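Local coordinates for protein Hep_Hag family (PDB 3S6L) that probably mediates attachment to host cells, as a YadA-like head domain of the trimeric autotransporter adhesin BoaA of Burkholderia pseudomallei, at residues A[17-20]-A[21-25]; A[159-162]-A[163-166]. All coordinates share one frame; numbering follows the deposited sequence.

Contact 1 of 2, residues A[17-20]-A[21-25]; sequences RTSS and LGDTS
S19 and D23 meet inside a beta hairpin at the N-terminal end of the modelled left-handed beta-roll in this YadA-like head. Strand 17-18 runs antiparallel to strand 24-26, and a type I turn from S19 to G22 joins them, its own G22 N to S19 O bond being weak and 3.4 Å long. The tight part is the hydroxyl of S19. Set between its backbone N and carbonyl carbon (chi1 79°), OG points into the bend, where it gives its proton to D23 OD2 at 2.7 Å and accepts from L21 N at 3.0 Å and from D23 N at 3.1 Å. The carboxylate oxygen is met on its anti side, with the hydroxyl somewhat out of the carboxylate plane. D23 is buried, and its other oxygen, OD1, takes the backbone N-H groups of G35 and G37 in the next coil, so one carboxylate ties the turn to the roll. G22 takes the bend with a positive phi of 76°.

The solvent side is looser: S20 and L21 are exposed at the turn, L21 CB lying 3.9 Å from S19 OG, while T18 rests on N28 of a second subunit. At the strand end R17 and S25 form a hydrogen-bonded pair, flanking the non-hydrogen-bonded pair T18 and T24. The R17 chain bends at chi3, and NH2 hydrogen-bonds the carbonyl oxygens of G27 and A30. S25 O lies 4.3 Å above the guanidinium plane, over its centre, while accepting R17 N at 2.8 Å.

Contact 2 of 2, residues A[159-162]-A[163-166]; sequences AANM and NQLW
Q164 OE1 is gripped by two backbone amides: N161 N, at 3.0 Å and in the plane of the Q164 amide on a lone pair, and G153 N, earlier in the same loop. The return bond runs from Q164 N to N161 OD1 at 3.1 Å, almost straight out from the side-chain carbonyl, and completes a capping box at the start of helix 162-168. N161 CG sits between its own backbone N and carbonyl carbon (chi1 79°), which turns OD1 back over the first turn; the two amide planes stand 74° apart. N161 ND2 binds V150 O and donates to a water that also accepts from N163 ND2.

Along the helix, W166 N bonds M162 O at 2.9 Å, and that oxygen also lies 3.1 Å above the indole plane, toward its rim. M162 CB sits over the six-membered ring, 4.1 Å from its centroid, while the doubly bent chain brings CE to 3.4 Å from W166 NE1. SD makes an oblique Met-aromatic contact. CE also touches L165 CD2.

This first helical turn follows the loop after strand 146-148, and L165 packs on L165 of both other subunits, with W166 against I154 of the second.

In the fold
Contact 1 comes first along the chain and contact 2 near its modelled end, on opposite sides of the chain's centre, with their centres 56 Å apart and nearest atoms about 44 Å apart. They share no secondary structure element. The hairpin of contact 1 starts the long mixed sheet, whose parallel strands continue coil by coil from 24-26 to 135-137; beyond strand 146-148 and a loop, contact 2 opens helix 162-168 in the coiled-stalk region. One lies at the N-terminal end of the modelled head, and the other probably belongs to the passage from head to stalk. Both reach the second subunit, and contact 2 meets the third as well, consistent with a trimeric adhesin.

Contact 1 of 2, residues A[17-20]-A[21-25]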
ATOM      1  N   ARG A  17     -14.086 -14.221  20.263  1.00 30.10           N
ATOM      2  CA  ARG A  17     -14.239 -15.669  20.131  1.00 30.80           C
ATOM      3  C   ARG A  17     -12.996 -16.266  19.465  1.00 30.66           C
ATOM      4  O   ARG A  17     -12.404 -15.658  18.566  1.00 30.24           O
ATOM      5  CB  ARG A  17     -15.524 -16.032  19.368  1.00 30.55           C
ATOM      6  CG  ARG A  17     -16.768 -15.284  19.883  1.00 32.83           C
ATOM      7  CD  ARG A  17     -18.003 -15.401  18.972  1.00 34.04           C
ATOM      8  NE  ARG A  17     -17.967 -14.532  17.779  1.00 35.37           N
ATOM      9  CZ  ARG A  17     -18.126 -13.200  17.772  1.00 34.13           C
ATOM     10  NH1 ARG A  17     -18.320 -12.502  18.896  1.00 29.30           N
ATOM     11  NH2 ARG A  17     -18.109 -12.565  16.614  1.00 32.63           N
ATOM     12  N   THR A  18     -12.584 -17.436  19.922  1.00 30.78           N
ATOM     13  CA  THR A  18     -11.394 -18.070  19.377  1.00 31.95           C
ATOM     14  C   THR A  18     -11.681 -19.533  18.989  1.00 32.64           C
ATOM     15  O   THR A  18     -12.565 -20.176  19.562  1.00 32.84           O
ATOM     16  CB  THR A  18     -10.209 -17.980  20.365  1.00 32.35           C
ATOM     17  OG1 THR A  18     -10.552 -18.683  21.564  1.00 35.73           O
ATOM     18  CG2 THR A  18      -9.878 -16.514  20.736  1.00 31.16           C
ATOM     19  N   SER A  19     -10.979 -20.061  17.991  1.00 32.67           N
ATOM     20  CA  SER A  19     -11.132 -21.494  17.689  1.00 33.58           C
ATOM     21  C   SER A  19      -9.826 -22.247  17.986  1.00 34.29           C
ATOM     22  O   SER A  19      -8.761 -21.635  18.130  1.00 34.64           O
ATOM     23  CB  SER A  19     -11.561 -21.717  16.223  1.00 33.26           C
ATOM     24  OG  SER A  19     -10.430 -21.606  15.348  1.00 31.83           O
ATOM     25  N   SER A  20      -9.911 -23.575  18.028  1.00 34.64           N
ATOM     26  CA  SER A  20      -8.741 -24.435  18.155  1.00 34.87           C
ATOM     27  C   SER A  20      -7.917 -24.462  16.865  1.00 34.51           C
ATOM     28  O   SER A  20      -6.847 -25.077  16.825  1.00 34.69           O
ATOM     29  CB  SER A  20      -9.186 -25.865  18.489  1.00 36.15           C
ATOM     30  OG  SER A  20     -10.120 -26.357  17.505  1.00 37.55           O
ATOM     31  N   LEU A  21      -8.411 -23.813  15.814  1.00 33.09           N
ATOM     32  CA  LEU A  21      -7.702 -23.823  14.521  1.00 32.89           C
ATOM     33  C   LEU A  21      -7.145 -22.436  14.185  1.00 31.12           C
ATOM     34  O   LEU A  21      -6.961 -22.090  13.013  1.00 30.87           O
ATOM     35  CB  LEU A  21      -8.579 -24.404  13.382  1.00 33.43           C
ATOM     36  CG  LEU A  21      -9.090 -25.862  13.550  1.00 37.17           C
ATOM     37  CD1 LEU A  21     -10.327 -26.136  12.684  1.00 39.42           C
ATOM     38  CD2 LEU A  21      -7.993 -26.922  13.279  1.00 39.83           C
ATOM     39  N   GLY A  22      -6.891 -21.663  15.241  1.00 29.80           N
ATOM     40  CA  GLY A  22      -6.245 -20.378  15.163  1.00 27.90           C
ATOM     41  C   GLY A  22      -7.082 -19.213  14.660  1.00 26.55           C
ATOM     42  O   GLY A  22      -6.528 -18.212  14.257  1.00 26.14           O
ATOM     43  N   ASP A  23      -8.404 -19.328  14.703  1.00 26.16           N
ATOM     44  CA  ASP A  23      -9.288 -18.231  14.295  1.00 25.65           C
ATOM     45  C   ASP A  23      -9.577 -17.287  15.451  1.00 25.31           C
ATOM     46  O   ASP A  23      -9.643 -17.738  16.595  1.00 25.81           O
ATOM     47  CB  ASP A  23     -10.602 -18.773  13.738  1.00 25.54           C
ATOM     48  CG  ASP A  23     -10.392 -19.750  12.577  1.00 27.42           C
ATOM     49  OD1 ASP A  23      -9.908 -19.327  11.486  1.00 27.52           O
ATOM     50  OD2 ASP A  23     -10.719 -20.947  12.760  1.00 28.39           O
ATOM     51  N   THR A  24      -9.739 -15.991  15.143  1.00 24.38           N
ATOM     52  CA  THR A  24     -10.137 -14.959  16.107  1.00 24.32           C
ATOM     53  C   THR A  24     -11.179 -14.050  15.501  1.00 24.50           C
ATOM     54  O   THR A  24     -11.034 -13.596  14.364  1.00 24.54           O
ATOM     55  CB  THR A  24      -8.931 -14.074  16.523  1.00 24.60           C
ATOM     56  OG1 THR A  24      -7.833 -14.911  16.887  1.00 25.72           O
ATOM     57  CG2 THR A  24      -9.262 -13.185  17.700  1.00 23.16           C
ATOM     58  N   SER A  25     -12.242 -13.780  16.248  1.00 25.07           N
ATOM     59  CA  SER A  25     -13.225 -12.788  15.816  1.00 25.13           C
ATOM     60  C   SER A  25     -13.757 -11.943  16.966  1.00 25.21           C
ATOM     61  O   SER A  25     -13.925 -12.429  18.089  1.00 25.28           O
ATOM     62  CB  SER A  25     -14.384 -13.444  15.092  1.00 25.03           C
ATOM     63  OG  SER A  25     -14.979 -14.345  15.946  1.00 26.53           O
TER

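Contact 2 of 2, residues A[159-162]-A[163-166]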
ATOM      1  N   ALA A 159      13.906   3.289 -18.473  1.00 26.48           N
ATOM      2  CA  ALA A 159      13.334   4.521 -19.022  1.00 25.92           C
ATOM      3  C   ALA A 159      14.413   5.562 -19.414  1.00 27.07           C
ATOM      4  O   ALA A 159      15.470   5.672 -18.760  1.00 26.64           O
ATOM      5  CB  ALA A 159      12.352   5.140 -18.031  1.00 25.62           C
ATOM      6  N   ALA A 160      14.132   6.308 -20.487  1.00 26.97           N
ATOM      7  CA  ALA A 160      14.968   7.426 -20.915  1.00 27.96           C
ATOM      8  C   ALA A 160      14.420   8.687 -20.274  1.00 28.06           C
ATOM      9  O   ALA A 160      13.210   8.946 -20.327  1.00 27.29           O
ATOM     10  CB  ALA A 160      14.959   7.571 -22.450  1.00 27.51           C
ATOM     11  N   ASN A 161      15.300   9.487 -19.672  1.00 28.48           N
ATOM     12  CA  ASN A 161      14.849  10.780 -19.172  1.00 28.59           C
ATOM     13  C   ASN A 161      15.120  11.886 -20.197  1.00 29.92           C
ATOM     14  O   ASN A 161      15.745  11.627 -21.243  1.00 30.49           O
ATOM     15  CB  ASN A 161      15.396  11.072 -17.769  1.00 28.26           C
ATOM     16  CG  ASN A 161      16.836  11.558 -17.776  1.00 27.57           C
ATOM     17  OD1 ASN A 161      17.396  11.900 -18.812  1.00 28.03           O
ATOM     18  ND2 ASN A 161      17.421  11.620 -16.613  1.00 25.38           N
ATOM     19  N   MET A 162      14.649  13.103 -19.907  1.00 31.00           N
ATOM     20  CA  MET A 162      14.712  14.223 -20.844  1.00 32.01           C
ATOM     21  C   MET A 162      16.139  14.664 -21.183  1.00 33.79           C
ATOM     22  O   MET A 162      16.413  14.998 -22.330  1.00 34.91           O
ATOM     23  CB  MET A 162      13.911  15.426 -20.330  1.00 32.21           C
ATOM     24  CG  MET A 162      12.372  15.295 -20.371  1.00 29.88           C
ATOM     25  SD  MET A 162      11.696  14.722 -21.933  0.93 30.89           S
ATOM     26  CE  MET A 162      12.129  16.060 -23.085  1.00 29.91           C
ATOM     27  N   ASN A 163      17.034  14.692 -20.196  1.00 35.08           N
ATOM     28  CA  ASN A 163      18.448  14.999 -20.457  1.00 37.09           C
ATOM     29  C   ASN A 163      18.997  14.098 -21.562  1.00 37.71           C
ATOM     30  O   ASN A 163      19.735  14.555 -22.438  1.00 38.64           O
ATOM     31  CB  ASN A 163      19.299  14.856 -19.194  1.00 36.86           C
ATOM     32  CG  ASN A 163      19.136  16.031 -18.232  1.00 38.53           C
ATOM     33  OD1 ASN A 163      18.972  17.170 -18.661  1.00 40.78           O
ATOM     34  ND2 ASN A 163      19.185  15.756 -16.923  1.00 36.92           N
ATOM     35  N   GLN A 164      18.612  12.822 -21.524  1.00 37.53           N
ATOM     36  CA  GLN A 164      19.092  11.854 -22.491  1.00 37.78           C
ATOM     37  C   GLN A 164      18.468  12.101 -23.859  1.00 38.79           C
ATOM     38  O   GLN A 164      19.161  12.011 -24.881  1.00 39.80           O
ATOM     39  CB  GLN A 164      18.846  10.432 -22.011  1.00 36.94           C
ATOM     40  CG  GLN A 164      19.491  10.123 -20.680  1.00 36.00           C
ATOM     41  CD  GLN A 164      19.203   8.724 -20.236  1.00 35.95           C
ATOM     42  OE1 GLN A 164      18.070   8.400 -19.872  1.00 34.66           O
ATOM     43  NE2 GLN A 164      20.227   7.862 -20.270  1.00 34.81           N
ATOM     44  N   LEU A 165      17.176  12.423 -23.880  1.00 38.90           N
ATOM     45  CA  LEU A 165      16.501  12.739 -25.125  1.00 39.73           C
ATOM     46  C   LEU A 165      17.171  13.946 -25.806  1.00 41.13           C
ATOM     47  O   LEU A 165      17.522  13.885 -26.975  1.00 41.23           O
ATOM     48  CB  LEU A 165      15.011  13.012 -24.888  1.00 39.37           C
ATOM     49  CG  LEU A 165      14.173  13.066 -26.167  1.00 40.08           C
ATOM     50  CD1 LEU A 165      13.739  11.675 -26.569  1.00 41.24           C
ATOM     51  CD2 LEU A 165      12.965  13.953 -26.005  1.00 42.00           C
ATOM     52  N   TRP A 166      17.348  15.024 -25.049  1.00 42.26           N
ATOM     53  CA  TRP A 166      18.043  16.221 -25.499  1.00 44.31           C
ATOM     54  C   TRP A 166      19.502  16.024 -25.935  1.00 46.48           C
ATOM     55  O   TRP A 166      20.009  16.775 -26.765  1.00 46.66           O
ATOM     56  CB  TRP A 166      17.998  17.264 -24.406  1.00 43.73           C
ATOM     57  CG  TRP A 166      16.616  17.724 -24.057  1.00 42.49           C
ATOM     58  CD1 TRP A 166      15.509  17.742 -24.872  1.00 40.67           C
ATOM     59  CD2 TRP A 166      16.207  18.302 -22.810  1.00 40.17           C
ATOM     60  NE1 TRP A 166      14.446  18.287 -24.198  1.00 39.22           N
ATOM     61  CE2 TRP A 166      14.847  18.641 -22.934  1.00 38.65           C
ATOM     62  CE3 TRP A 166      16.870  18.583 -21.603  1.00 38.69           C
ATOM     63  CZ2 TRP A 166      14.129  19.228 -21.892  1.00 38.74           C
ATOM     64  CZ3 TRP A 166      16.154  19.164 -20.566  1.00 37.61           C
ATOM     65  CH2 TRP A 166      14.799  19.484 -20.719  1.00 37.51           C
TER
HETATM   66  O   HOH W   1      20.203  13.209 -16.012  1.00 17.53           O